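Local coordinates for protein aromatic-amino-acid aminotransferase (Burkholderia pseudomallei, PDB 4F4E) that probably transfers amino groups between aromatic amino acids such as tyrosine and 2-oxoglutarate, using pyridoxal 5'-phosphate bound covalently to a lysine, and works as a homodimer, at residues G57-E62 with G335-R340; A147-S152 with V168-Y173; V180-M185 with V210-A215; R342-G347 with L403-L408. All coordinates share one frame; numbering follows the deposited sequence. Where two conformers were deposited one is given.

Interaction 1: G57-E62 with G335-R340; sequences GVYTNE and GEMRDR
Tyr59 lies sandwiched between Met337 and Arg340, combining a Met-aromatic contact with a stacked guanidinium where a loop of this aminotransferase meets helix 324-354. The two helix residues, three positions apart, project from the same side of the helix and cover opposite faces of the ring.

The stacking half is the flatter one. The guanidinium of Arg340 rests on the phenol with the planes only 10° apart and the centres 4.0 Å from each other, displaced so that Tyr59 OH sits over the middle of the guanidinium while NH2 hangs over the ring near its rim.

On the other face the contact is apolar. Met337 reaches along the ring, and a bend at its third torsion (chi3 66°) brings the terminal methyl over the face, CE 3.8 Å from the ring centroid of Tyr59; SD stands farther above the same face. Outside the sandwich, Tyr59 touches Met370, and its backbone N bonds to Tyr274 OH.

Charge and hydrogen bonding come last, at the edge of the guanidinium. There Arg340 uses both terminal nitrogens on a single acceptor, the carbonyl oxygen of Thr60, which lies close to the guanidinium plane. In the conformer described, one of two deposited for Arg340, this double grip and the stack set how the flat group is turned, and the positive charge would probably polarise the carbonyl. The shorter bond, Arg340 NH1 to Thr60 O at 2.7 Å, arrives in the carbonyl plane on a lone pair, whereas NH2 at 2.9 Å comes nearly in line with the C=O bond of Thr60.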
loop_
_atom_site.group_PDB
_atom_site.type_symbol
_atom_site.label_atom_id
_atom_site.label_comp_id
_atom_site.label_asym_id
_atom_site.label_seq_id
_atom_site.Cartn_x
_atom_site.Cartn_y
_atom_site.Cartn_z
ATOM N N GLY A 57 -20.696 0.404 4.423
ATOM C CA GLY A 57 -20.160 -0.887 3.966
ATOM C C GLY A 57 -19.269 -1.527 5.015
ATOM O O GLY A 57 -18.317 -2.240 4.701
ATOM N N VAL A 58 -19.570 -1.231 6.266
ATOM C CA VAL A 58 -18.818 -1.790 7.409
ATOM C C VAL A 58 -19.835 -2.336 8.438
ATOM O O VAL A 58 -21.029 -1.977 8.427
ATOM C CB VAL A 58 -17.908 -0.740 8.047
ATOM C CG1 VAL A 58 -16.952 -0.120 7.031
ATOM C CG2 VAL A 58 -18.745 0.381 8.663
ATOM N N TYR A 59 -19.356 -3.225 9.307
ATOM C CA TYR A 59 -20.135 -3.752 10.422
ATOM C C TYR A 59 -20.015 -2.782 11.593
ATOM O O TYR A 59 -18.911 -2.433 11.981
ATOM C CB TYR A 59 -19.593 -5.104 10.844
ATOM C CG TYR A 59 -20.314 -5.749 12.010
ATOM C CD1 TYR A 59 -20.024 -5.373 13.328
ATOM C CD2 TYR A 59 -21.251 -6.732 11.811
ATOM C CE1 TYR A 59 -20.664 -5.972 14.382
ATOM C CE2 TYR A 59 -21.906 -7.332 12.888
ATOM C CZ TYR A 59 -21.607 -6.958 14.144
ATOM O OH TYR A 59 -22.250 -7.538 15.218
ATOM N N THR A 60 -21.145 -2.334 12.112
ATOM C CA THR A 60 -21.160 -1.381 13.255
ATOM C C THR A 60 -21.839 -2.005 14.452
ATOM O O THR A 60 -22.554 -3.016 14.320
ATOM C CB THR A 60 -21.981 -0.138 12.921
ATOM O OG1 THR A 60 -23.304 -0.542 12.496
ATOM C CG2 THR A 60 -21.301 0.724 11.797
ATOM N N ASN A 61 -21.620 -1.329 15.592
ATOM C CA ASN A 61 -22.289 -1.580 16.889
ATOM C C ASN A 61 -23.505 -0.638 17.045
ATOM O O ASN A 61 -23.801 0.179 16.147
ATOM C CB ASN A 61 -21.270 -1.393 18.051
ATOM C CG ASN A 61 -20.779 0.048 18.158
ATOM O OD1 ASN A 61 -21.410 0.967 17.623
ATOM N ND2 ASN A 61 -19.593 0.253 18.785
ATOM N N GLU A 62 -24.163 -0.683 18.196
ATOM C CA GLU A 62 -25.476 -0.030 18.290
ATOM C C GLU A 62 -25.340 1.489 18.286
ATOM O O GLU A 62 -26.332 2.201 17.990
ATOM C CB GLU A 62 -26.275 -0.524 19.493
ATOM C CG GLU A 62 -26.260 -2.041 19.656
ATOM C CD GLU A 62 -27.656 -2.697 19.806
ATOM O OE1 GLU A 62 -27.782 -3.922 19.575
ATOM O OE2 GLU A 62 -28.647 -2.001 20.107
ATOM N N GLY A 335 -18.150 -15.050 15.110
ATOM C CA GLY A 335 -19.412 -15.793 15.128
ATOM C C GLY A 335 -20.576 -14.990 15.685
ATOM O O GLY A 335 -21.706 -15.092 15.195
ATOM N N GLU A 336 -20.293 -14.175 16.706
ATOM C CA GLU A 336 -21.315 -13.277 17.286
ATOM C C GLU A 336 -21.735 -12.217 16.238
ATOM O O GLU A 336 -22.914 -11.896 16.120
ATOM C CB GLU A 336 -20.790 -12.621 18.562
ATOM C CG GLU A 336 -20.591 -13.633 19.673
ATOM C CD GLU A 336 -19.812 -13.078 20.837
ATOM O OE1 GLU A 336 -19.218 -11.981 20.700
ATOM O OE2 GLU A 336 -19.731 -13.757 21.871
ATOM N N MET A 337 -20.785 -11.740 15.461
ATOM C CA MET A 337 -21.089 -10.797 14.396
ATOM C C MET A 337 -21.924 -11.447 13.271
ATOM O O MET A 337 -22.956 -10.880 12.851
ATOM C CB MET A 337 -19.804 -10.160 13.862
ATOM C CG MET A 337 -19.048 -9.381 14.916
ATOM S SD MET A 337 -17.356 -9.051 14.424
ATOM C CE MET A 337 -17.572 -7.984 13.075
ATOM N N ARG A 338 -21.506 -12.636 12.823
ATOM C CA ARG A 338 -22.303 -13.435 11.894
ATOM C C ARG A 338 -23.731 -13.590 12.416
ATOM O O ARG A 338 -24.699 -13.357 11.704
ATOM C CB ARG A 338 -21.681 -14.816 11.684
ATOM C CG ARG A 338 -22.440 -15.712 10.732
ATOM C CD ARG A 338 -21.700 -17.021 10.497
ATOM N NE ARG A 338 -21.492 -17.816 11.707
ATOM C CZ ARG A 338 -20.303 -18.033 12.312
ATOM N NH1 ARG A 338 -19.128 -17.494 11.899
ATOM N NH2 ARG A 338 -20.285 -18.842 13.349
ATOM N N ASP A 339 -23.851 -14.001 13.667
ATOM C CA ASP A 339 -25.168 -14.308 14.221
ATOM C C ASP A 339 -26.012 -13.053 14.423
ATOM O O ASP A 339 -27.246 -13.125 14.319
ATOM C CB ASP A 339 -25.010 -15.057 15.535
ATOM C CG ASP A 339 -24.538 -16.535 15.351
ATOM O OD1 ASP A 339 -24.565 -17.141 14.258
ATOM O OD2 ASP A 339 -24.181 -17.077 16.376
ATOM N N ARG A 340 -25.389 -11.915 14.745
ATOM C CA ARG A 340 -26.180 -10.681 14.925
ATOM C C ARG A 340 -26.786 -10.260 13.600
ATOM O O ARG A 340 -27.943 -9.893 13.546
ATOM C CB ARG A 340 -25.402 -9.514 15.520
ATOM C CG ARG A 340 -26.359 -8.434 16.005
ATOM C CD ARG A 340 -25.706 -7.083 16.074
ATOM N NE ARG A 340 -25.366 -6.574 14.758
ATOM C CZ ARG A 340 -24.626 -5.499 14.571
ATOM N NH1 ARG A 340 -24.142 -4.832 15.635
ATOM N NH2 ARG A 340 -24.375 -5.094 13.340
#

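Interaction 2: A147-S152 with V168-Y173; sequences AISDPS and VAYPYY. With EDO (1,2-ethanediol), chain C.
Tyr170 folds its ring back across the neighbouring strand, roofing the peptide between Ile148 and Ser149. Its CG is wedged between its own backbone N and carbonyl carbon (chi1 52°), which turns the ring over the strand instead of straight out from the sheet. Ser149 CA lies 3.7 Å from the ring centroid of Tyr170, a CH-pi contact over the face, and Ile148 O sits above the same face.

This is the tight side. Ala147 CB adds an apolar touch to Tyr170 CD2, and Met185 and Ala188 of helix 182-189 pack against the phenol. Tyr170 OH is bonded to Val199 O and, at 2.7 Å, accepts from O1 of a 1,2-ethanediol, probably from the crystallisation liquor. Ser149 OG, which donates to Pro151 O, is also bonded to His205. Alongside, the backbones are joined in parallel: Ile148 N binds Val168 O, and Ile148 O accepts from Tyr170 N at 2.8 Å. Asp150 N continues to Tyr170 O.

The other face is looser. Ile148 CG1 and Ala169 CB are 4.5 Å apart, and exposed Asp150 reaches a water with OD2 (2.8 Å); that water also accepts from Tyr172 N and lies within bonding distance of Tyr173 O, with more acceptors around it than protons. Farther along the chain the contact closes up again: Asp150 O takes the N-H of Tyr173 at 2.9 Å, and Pro151, entered through a cis peptide, lays CD 3.5 Å from Tyr173 CB.

Strand 146-150, helix 154-162 and strand 167-174 thus form a beta-alpha-beta crossover, the repeating element of this family's large mixed sheet.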
loop_
_atom_site.group_PDB
_atom_site.type_symbol
_atom_site.label_atom_id
_atom_site.label_comp_id
_atom_site.label_asym_id
_atom_site.label_seq_id
_atom_site.Cartn_x
_atom_site.Cartn_y
_atom_site.Cartn_z
ATOM N N ALA A 147 -14.196 -10.684 -16.407
ATOM C CA ALA A 147 -15.637 -10.810 -16.239
ATOM C C ALA A 147 -15.967 -10.723 -14.771
ATOM O O ALA A 147 -15.402 -11.455 -13.980
ATOM C CB ALA A 147 -16.133 -12.134 -16.800
ATOM N N ILE A 148 -16.908 -9.832 -14.454
ATOM C CA ILE A 148 -17.391 -9.598 -13.104
ATOM C C ILE A 148 -18.878 -9.885 -12.989
ATOM O O ILE A 148 -19.591 -9.912 -13.996
ATOM C CB ILE A 148 -17.064 -8.157 -12.625
ATOM C CG1 ILE A 148 -17.764 -7.086 -13.471
ATOM C CG2 ILE A 148 -15.575 -7.976 -12.640
ATOM C CD1 ILE A 148 -17.730 -5.690 -12.844
ATOM N N SER A 149 -19.380 -10.041 -11.758
ATOM C CA SER A 149 -20.817 -10.282 -11.606
ATOM C C SER A 149 -21.628 -9.048 -11.943
ATOM O O SER A 149 -21.191 -7.913 -11.689
ATOM C CB SER A 149 -21.159 -10.797 -10.210
ATOM O OG SER A 149 -20.817 -9.888 -9.159
ATOM N N ASP A 150 -22.835 -9.264 -12.467
ATOM C CA ASP A 150 -23.847 -8.216 -12.596
ATOM C C ASP A 150 -24.795 -8.217 -11.392
ATOM O O ASP A 150 -25.642 -9.125 -11.274
ATOM C CB ASP A 150 -24.692 -8.497 -13.852
ATOM C CG ASP A 150 -25.792 -7.464 -14.068
ATOM O OD1 ASP A 150 -25.571 -6.304 -13.694
ATOM O OD2 ASP A 150 -26.848 -7.842 -14.629
ATOM N N PRO A 151 -24.695 -7.235 -10.484
ATOM C CA PRO A 151 -23.729 -6.189 -10.264
ATOM C C PRO A 151 -22.589 -6.726 -9.407
ATOM O O PRO A 151 -22.638 -7.864 -8.942
ATOM C CB PRO A 151 -24.521 -5.172 -9.453
ATOM C CG PRO A 151 -25.386 -5.985 -8.602
ATOM C CD PRO A 151 -25.773 -7.167 -9.475
ATOM N N SER A 152 -21.558 -5.903 -9.220
ATOM C CA SER A 152 -20.489 -6.207 -8.299
ATOM C C SER A 152 -19.997 -4.938 -7.588
ATOM O O SER A 152 -20.135 -3.806 -8.093
ATOM C CB SER A 152 -19.318 -6.889 -9.067
ATOM O OG SER A 152 -18.478 -7.549 -8.149
ATOM N N VAL A 168 -16.214 -7.049 -18.629
ATOM C CA VAL A 168 -17.545 -7.391 -19.037
ATOM C C VAL A 168 -18.223 -7.981 -17.803
ATOM O O VAL A 168 -17.535 -8.291 -16.816
ATOM C CB VAL A 168 -17.562 -8.437 -20.160
ATOM C CG1 VAL A 168 -16.893 -7.934 -21.457
ATOM C CG2 VAL A 168 -16.948 -9.759 -19.722
ATOM N N ALA A 169 -19.538 -8.156 -17.861
ATOM C CA ALA A 169 -20.300 -8.660 -16.724
ATOM C C ALA A 169 -21.052 -9.916 -17.103
ATOM O O ALA A 169 -21.645 -10.008 -18.208
ATOM C CB ALA A 169 -21.270 -7.601 -16.203
ATOM N N TYR A 170 -21.016 -10.914 -16.225
ATOM C CA TYR A 170 -21.851 -12.066 -16.386
ATOM C C TYR A 170 -23.169 -11.858 -15.630
ATOM O O TYR A 170 -23.159 -11.278 -14.535
ATOM C CB TYR A 170 -21.178 -13.381 -15.946
ATOM C CG TYR A 170 -20.558 -13.401 -14.556
ATOM C CD1 TYR A 170 -21.311 -13.685 -13.446
ATOM C CD2 TYR A 170 -19.195 -13.178 -14.368
ATOM C CE1 TYR A 170 -20.738 -13.722 -12.171
ATOM C CE2 TYR A 170 -18.610 -13.243 -13.103
ATOM C CZ TYR A 170 -19.390 -13.484 -12.006
ATOM O OH TYR A 170 -18.833 -13.508 -10.715
ATOM N N PRO A 171 -24.294 -12.309 -16.225
ATOM C CA PRO A 171 -25.551 -12.319 -15.477
ATOM C C PRO A 171 -25.353 -12.960 -14.111
ATOM O O PRO A 171 -24.619 -13.945 -14.010
ATOM C CB PRO A 171 -26.494 -13.146 -16.367
ATOM C CG PRO A 171 -25.924 -13.025 -17.752
ATOM C CD PRO A 171 -24.429 -12.995 -17.532
ATOM N N TYR A 172 -26.004 -12.417 -13.078
ATOM C CA TYR A 172 -25.847 -12.933 -11.724
ATOM C C TYR A 172 -27.065 -12.636 -10.868
ATOM O O TYR A 172 -27.908 -13.527 -10.664
ATOM C CB TYR A 172 -24.531 -12.427 -11.065
ATOM C CG TYR A 172 -24.255 -13.126 -9.768
ATOM C CD1 TYR A 172 -23.827 -14.421 -9.762
ATOM C CD2 TYR A 172 -24.576 -12.543 -8.541
ATOM C CE1 TYR A 172 -23.634 -15.123 -8.577
ATOM C CE2 TYR A 172 -24.345 -13.191 -7.365
ATOM C CZ TYR A 172 -23.887 -14.491 -7.372
ATOM O OH TYR A 172 -23.689 -15.195 -6.180
ATOM N N TYR A 173 -27.225 -11.388 -10.429
ATOM C CA TYR A 173 -28.379 -11.016 -9.614
ATOM C C TYR A 173 -29.670 -10.959 -10.444
ATOM O O TYR A 173 -29.692 -10.326 -11.502
ATOM C CB TYR A 173 -28.155 -9.648 -8.992
ATOM C CG TYR A 173 -29.355 -9.216 -8.197
ATOM C CD1 TYR A 173 -29.680 -9.832 -6.995
ATOM C CD2 TYR A 173 -30.186 -8.218 -8.656
ATOM C CE1 TYR A 173 -30.822 -9.433 -6.259
ATOM C CE2 TYR A 173 -31.319 -7.851 -7.948
ATOM C CZ TYR A 173 -31.616 -8.448 -6.759
ATOM O OH TYR A 173 -32.741 -7.994 -6.099
HETATM C C1 EDO C . -20.465 -14.604 -8.103
HETATM O O1 EDO C . -19.220 -13.953 -8.039
HETATM C C2 EDO C . -20.562 -15.836 -7.191
HETATM O O2 EDO C . -20.532 -15.469 -5.840
HETATM O O HOH W 1 -27.888 -10.280 -13.616
#

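Interaction 3: V180-M185 with V210-A215; sequences VNFDGM and VDLNDA
Leu212 pushes its two methyls among Val180, Phe182 and Met185, an apolar cluster that joins the N-terminal ends of two helices, 182-189 and 214-227, beside the edge strand 179-180 of the mixed sheet.

The apolar contacts divide by branch. CD2 of Leu212 serves two partners, lying 3.7 Å from Phe182 CD1 and 3.9 Å from Val180 CG2, and in both pairs the side chains cross at about a right angle. CD1 takes the third: the fully extended Met185 brings its methyl tip to tip with it, CE 4.2 Å from Leu212 CD1. Phe182 swings away from its own backbone N (chi1 -171°), carrying its ring toward Leu212 and on to Gln216, Gln219 and Val220 of helix 214-227. At the start of the second segment, Val210 turns CG1 to the flank of Val180, 3.8 Å from Val180 CB.

Polar groups bond within their own segment or to surrounding residues: Val210 O accepts from Tyr172 OH, and both carboxylate oxygens of Asp211 are engaged elsewhere, one of them in a salt bridge to Arg368.

Each helix start is capped by an asparagine. Asn213, the N-cap of helix 214-227, makes a weak bond to Ala215 N and a further one to Gln216 N. Asn181, centre of an inverse gamma turn, is the N-cap of helix 182-189: its OD1 receives Gly184 N at 2.9 Å, with the donor well above the amide carbonyl plane.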
loop_
_atom_site.group_PDB
_atom_site.type_symbol
_atom_site.label_atom_id
_atom_site.label_comp_id
_atom_site.label_asym_id
_atom_site.label_seq_id
_atom_site.Cartn_x
_atom_site.Cartn_y
_atom_site.Cartn_z
ATOM N N VAL A 180 -30.228 -15.771 -7.787
ATOM C CA VAL A 180 -29.199 -15.783 -8.819
ATOM C C VAL A 180 -29.822 -16.302 -10.125
ATOM O O VAL A 180 -30.634 -17.251 -10.108
ATOM C CB VAL A 180 -27.977 -16.629 -8.412
ATOM C CG1 VAL A 180 -28.404 -18.038 -8.073
ATOM C CG2 VAL A 180 -26.938 -16.645 -9.539
ATOM N N ASN A 181 -29.500 -15.634 -11.236
ATOM C CA ASN A 181 -29.847 -16.124 -12.569
ATOM C C ASN A 181 -28.698 -17.037 -12.948
ATOM O O ASN A 181 -27.842 -16.637 -13.707
ATOM C CB ASN A 181 -30.001 -14.979 -13.565
ATOM C CG ASN A 181 -30.166 -15.448 -14.987
ATOM O OD1 ASN A 181 -30.295 -16.640 -15.244
ATOM N ND2 ASN A 181 -30.136 -14.528 -15.911
ATOM N N PHE A 182 -28.711 -18.265 -12.434
ATOM C CA PHE A 182 -27.596 -19.173 -12.633
ATOM C C PHE A 182 -27.479 -19.624 -14.073
ATOM O O PHE A 182 -26.368 -19.842 -14.568
ATOM C CB PHE A 182 -27.634 -20.372 -11.689
ATOM C CG PHE A 182 -26.375 -21.179 -11.741
ATOM C CD1 PHE A 182 -25.169 -20.621 -11.296
ATOM C CD2 PHE A 182 -26.344 -22.390 -12.400
ATOM C CE1 PHE A 182 -23.984 -21.311 -11.385
ATOM C CE2 PHE A 182 -25.144 -23.090 -12.505
ATOM C CZ PHE A 182 -23.966 -22.552 -12.001
ATOM N N ASP A 183 -28.617 -19.783 -14.751
ATOM C CA ASP A 183 -28.603 -20.160 -16.152
ATOM C C ASP A 183 -27.871 -19.122 -16.999
ATOM O O ASP A 183 -27.094 -19.469 -17.903
ATOM C CB ASP A 183 -30.019 -20.373 -16.695
ATOM C CG ASP A 183 -30.765 -21.524 -16.000
ATOM O OD1 ASP A 183 -30.130 -22.427 -15.395
ATOM O OD2 ASP A 183 -32.002 -21.515 -16.077
ATOM N N GLY A 184 -28.107 -17.848 -16.707
ATOM C CA GLY A 184 -27.482 -16.774 -17.441
ATOM C C GLY A 184 -26.000 -16.740 -17.100
ATOM O O GLY A 184 -25.161 -16.519 -17.985
ATOM N N MET A 185 -25.670 -16.976 -15.834
ATOM C CA MET A 185 -24.251 -16.975 -15.455
ATOM C C MET A 185 -23.503 -18.074 -16.205
ATOM O O MET A 185 -22.480 -17.849 -16.815
ATOM C CB MET A 185 -24.089 -17.240 -13.972
ATOM C CG MET A 185 -22.630 -17.251 -13.530
ATOM S SD MET A 185 -22.457 -17.371 -11.727
ATOM C CE MET A 185 -20.666 -17.438 -11.550
ATOM N N VAL A 210 -26.613 -12.307 -2.527
ATOM C CA VAL A 210 -27.109 -13.521 -3.174
ATOM C C VAL A 210 -25.926 -14.386 -3.500
ATOM O O VAL A 210 -25.052 -13.937 -4.239
ATOM C CB VAL A 210 -27.855 -13.162 -4.479
ATOM C CG1 VAL A 210 -27.982 -14.394 -5.384
ATOM C CG2 VAL A 210 -29.229 -12.504 -4.127
ATOM N N ASP A 211 -25.916 -15.606 -2.966
ATOM C CA ASP A 211 -24.772 -16.521 -3.077
ATOM C C ASP A 211 -25.121 -17.787 -3.821
ATOM O O ASP A 211 -26.299 -18.196 -3.885
ATOM C CB ASP A 211 -24.307 -16.931 -1.700
ATOM C CG ASP A 211 -23.457 -15.890 -1.021
ATOM O OD1 ASP A 211 -23.117 -14.862 -1.639
ATOM O OD2 ASP A 211 -23.188 -16.088 0.152
ATOM N N LEU A 212 -24.088 -18.414 -4.393
ATOM C CA LEU A 212 -24.237 -19.700 -5.051
ATOM C C LEU A 212 -24.195 -20.809 -4.004
ATOM O O LEU A 212 -23.575 -20.650 -2.938
ATOM C CB LEU A 212 -23.130 -19.929 -6.084
ATOM C CG LEU A 212 -22.936 -18.963 -7.230
ATOM C CD1 LEU A 212 -21.668 -19.394 -7.991
ATOM C CD2 LEU A 212 -24.136 -18.947 -8.164
ATOM N N ASN A 213 -24.883 -21.913 -4.296
ATOM C CA ASN A 213 -24.804 -23.092 -3.444
ATOM C C ASN A 213 -23.688 -24.005 -3.966
ATOM O O ASN A 213 -23.240 -23.852 -5.109
ATOM C CB ASN A 213 -26.163 -23.836 -3.379
ATOM C CG ASN A 213 -26.605 -24.378 -4.724
ATOM O OD1 ASN A 213 -25.805 -24.938 -5.474
ATOM N ND2 ASN A 213 -27.869 -24.194 -5.051
ATOM N N ASP A 214 -23.267 -24.947 -3.116
ATOM C CA ASP A 214 -22.087 -25.808 -3.364
ATOM C C ASP A 214 -22.160 -26.587 -4.671
ATOM O O ASP A 214 -21.116 -26.947 -5.255
ATOM C CB ASP A 214 -21.902 -26.785 -2.199
ATOM C CG ASP A 214 -21.228 -26.155 -1.008
ATOM O OD1 ASP A 214 -20.908 -24.930 -1.058
ATOM O OD2 ASP A 214 -20.990 -26.902 -0.026
ATOM N N ALA A 215 -23.387 -26.829 -5.114
ATOM C CA ALA A 215 -23.661 -27.519 -6.353
ATOM C C ALA A 215 -23.582 -26.619 -7.578
ATOM O O ALA A 215 -23.203 -27.062 -8.650
ATOM C CB ALA A 215 -25.017 -28.178 -6.288
#

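Interaction 4: R342-G347 with L403-L408; sequences RAMRNG and LNTRNL
Met344 lays its thioether against the bend of the loop from Leu403 to Leu408, joining helix 324-354 to the turn that leads into the C-terminal helix 408-419. It faces that loop from the middle of the helical segment, whereas Arg342, at the segment's start, points elsewhere and forms a salt bridge with Glu242.

At Met344 the side chain doubles over. Bends at its second and third torsions (chi2 -59°, chi3 94°) fold the chain along the loop. CG comes first, 3.4 Å from Leu403 O and 3.9 Å from Leu403 CB. SD of Met344 follows, with Asn404 CA at 3.4 Å as its closest neighbour across the contact, and the methyl finishes near Leu408 CD2 and, more distantly, Thr405 CG2. Buried between the Leu403-Asn404 backbone and Leu408, the thioether packs against the outside of the turn.

The loop is itself braced by two asparagines: Asn404 N donates to Asn407 OD1 at 2.9 Å, and Asn407 N returns a weak bond to Asn404 OD1.

Next along the helix, Arg345 faces away from the loop, where its guanidinium bonds to Ser372 OG and to the carbonyls of Gly369, Phe371 and Ile364. One turn after Ala343, Gly347 presents bare backbone to Leu408. With no side chain between them the leucine approaches closely, CD2 resting 4.1 Å from Gly347 CA and 3.9 Å from Met344 SD.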
loop_
_atom_site.group_PDB
_atom_site.type_symbol
_atom_site.label_atom_id
_atom_site.label_comp_id
_atom_site.label_asym_id
_atom_site.label_seq_id
_atom_site.Cartn_x
_atom_site.Cartn_y
_atom_site.Cartn_z
ATOM N N ARG A 342 -27.663 -12.215 11.155
ATOM C CA ARG A 342 -28.761 -13.155 10.928
ATOM C C ARG A 342 -29.989 -12.770 11.763
ATOM O O ARG A 342 -31.124 -12.898 11.298
ATOM C CB ARG A 342 -28.324 -14.562 11.311
ATOM C CG ARG A 342 -27.304 -15.210 10.395
ATOM C CD ARG A 342 -27.000 -16.630 10.844
ATOM N NE ARG A 342 -26.098 -17.344 9.935
ATOM C CZ ARG A 342 -25.710 -18.605 10.115
ATOM N NH1 ARG A 342 -26.117 -19.309 11.179
ATOM N NH2 ARG A 342 -24.943 -19.191 9.217
ATOM N N ALA A 343 -29.752 -12.334 12.991
ATOM C CA ALA A 343 -30.860 -11.953 13.890
ATOM C C ALA A 343 -31.588 -10.718 13.300
ATOM O O ALA A 343 -32.836 -10.595 13.377
ATOM C CB ALA A 343 -30.327 -11.607 15.272
ATOM N N MET A 344 -30.809 -9.822 12.710
ATOM C CA MET A 344 -31.374 -8.586 12.134
ATOM C C MET A 344 -32.134 -8.921 10.870
ATOM O O MET A 344 -33.236 -8.387 10.645
ATOM C CB MET A 344 -30.291 -7.525 11.878
ATOM C CG MET A 344 -29.640 -6.942 13.117
ATOM S SD MET A 344 -30.811 -6.133 14.224
ATOM C CE MET A 344 -31.205 -7.452 15.362
ATOM N N ARG A 345 -31.558 -9.792 10.033
ATOM C CA ARG A 345 -32.255 -10.260 8.845
ATOM C C ARG A 345 -33.604 -10.853 9.259
ATOM O O ARG A 345 -34.676 -10.487 8.719
ATOM C CB ARG A 345 -31.455 -11.351 8.104
ATOM C CG ARG A 345 -30.243 -10.795 7.394
ATOM C CD ARG A 345 -29.466 -11.891 6.645
ATOM N NE ARG A 345 -28.308 -11.345 5.926
ATOM C CZ ARG A 345 -28.385 -10.664 4.790
ATOM N NH1 ARG A 345 -29.562 -10.431 4.222
ATOM N NH2 ARG A 345 -27.265 -10.202 4.211
ATOM N N ASN A 346 -33.579 -11.767 10.218
ATOM C CA ASN A 346 -34.832 -12.461 10.536
ATOM C C ASN A 346 -35.821 -11.520 11.236
ATOM O O ASN A 346 -37.045 -11.648 11.023
ATOM C CB ASN A 346 -34.660 -13.704 11.395
ATOM C CG ASN A 346 -35.954 -14.501 11.476
ATOM O OD1 ASN A 346 -36.616 -14.760 10.443
ATOM N ND2 ASN A 346 -36.374 -14.822 12.689
ATOM N N GLY A 347 -35.291 -10.626 12.061
ATOM C CA GLY A 347 -36.143 -9.646 12.740
ATOM C C GLY A 347 -36.819 -8.735 11.731
ATOM O O GLY A 347 -37.972 -8.381 11.913
ATOM N N LEU A 403 -27.877 -2.486 10.955
ATOM C CA LEU A 403 -29.113 -2.641 11.736
ATOM C C LEU A 403 -28.714 -3.215 13.096
ATOM O O LEU A 403 -27.798 -4.026 13.187
ATOM C CB LEU A 403 -30.063 -3.625 11.046
ATOM C CG LEU A 403 -30.634 -3.212 9.690
ATOM C CD1 LEU A 403 -31.452 -4.366 9.090
ATOM C CD2 LEU A 403 -31.483 -1.976 9.865
ATOM N N ASN A 404 -29.433 -2.811 14.117
ATOM C CA ASN A 404 -29.241 -3.340 15.439
ATOM C C ASN A 404 -30.552 -3.220 16.179
ATOM O O ASN A 404 -31.499 -2.621 15.689
ATOM C CB ASN A 404 -28.133 -2.545 16.139
ATOM C CG ASN A 404 -28.324 -1.056 16.001
ATOM O OD1 ASN A 404 -29.246 -0.449 16.616
ATOM N ND2 ASN A 404 -27.452 -0.437 15.227
ATOM N N THR A 405 -30.627 -3.777 17.392
ATOM C CA THR A 405 -31.897 -3.721 18.141
ATOM C C THR A 405 -32.399 -2.275 18.407
ATOM O O THR A 405 -33.582 -2.055 18.620
ATOM C CB THR A 405 -31.805 -4.444 19.519
ATOM O OG1 THR A 405 -30.894 -3.730 20.340
ATOM C CG2 THR A 405 -31.367 -5.887 19.346
ATOM N N ARG A 406 -31.519 -1.296 18.436
ATOM C CA ARG A 406 -31.917 0.075 18.607
ATOM C C ARG A 406 -32.575 0.763 17.396
ATOM O O ARG A 406 -33.360 1.720 17.581
ATOM C CB ARG A 406 -30.747 0.953 19.089
ATOM N N ASN A 407 -32.250 0.340 16.184
ATOM C CA ASN A 407 -32.878 0.955 14.999
ATOM C C ASN A 407 -33.745 0.019 14.174
ATOM O O ASN A 407 -34.391 0.482 13.227
ATOM C CB ASN A 407 -31.842 1.635 14.109
ATOM C CG ASN A 407 -30.886 0.663 13.435
ATOM O OD1 ASN A 407 -31.142 -0.551 13.342
ATOM N ND2 ASN A 407 -29.754 1.216 12.956
ATOM N N LEU A 408 -33.801 -1.254 14.546
ATOM C CA LEU A 408 -34.501 -2.260 13.723
ATOM C C LEU A 408 -35.985 -1.905 13.551
ATOM O O LEU A 408 -36.529 -1.992 12.467
ATOM C CB LEU A 408 -34.338 -3.674 14.273
ATOM C CG LEU A 408 -35.027 -4.785 13.481
ATOM C CD1 LEU A 408 -34.655 -4.824 12.005
ATOM C CD2 LEU A 408 -34.741 -6.100 14.154
#

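Two pairs emerge. Interactions 1 and 4 use successive turns of helix 324-354 and lie about 10 Å apart between centres; Glu62 of the first reaches Thr405 of the second. Interactions 2 and 3 adjoin at the sheet edge, about 11 Å apart between centres, where Tyr172 bonds to both Val210 and Asn181. Chemistry follows place. The partly buried interaction 1 relies on a charged stack, a methionine on the ring's other face and a carbonyl grip, and interaction 2, also partly buried, on backbone bonding with water at its exposed rim. Interaction 3, buried, is joined by apolar contacts and interaction 4, likewise buried, by these and a thioether lying on backbone; asparagines bond inside single segments in both.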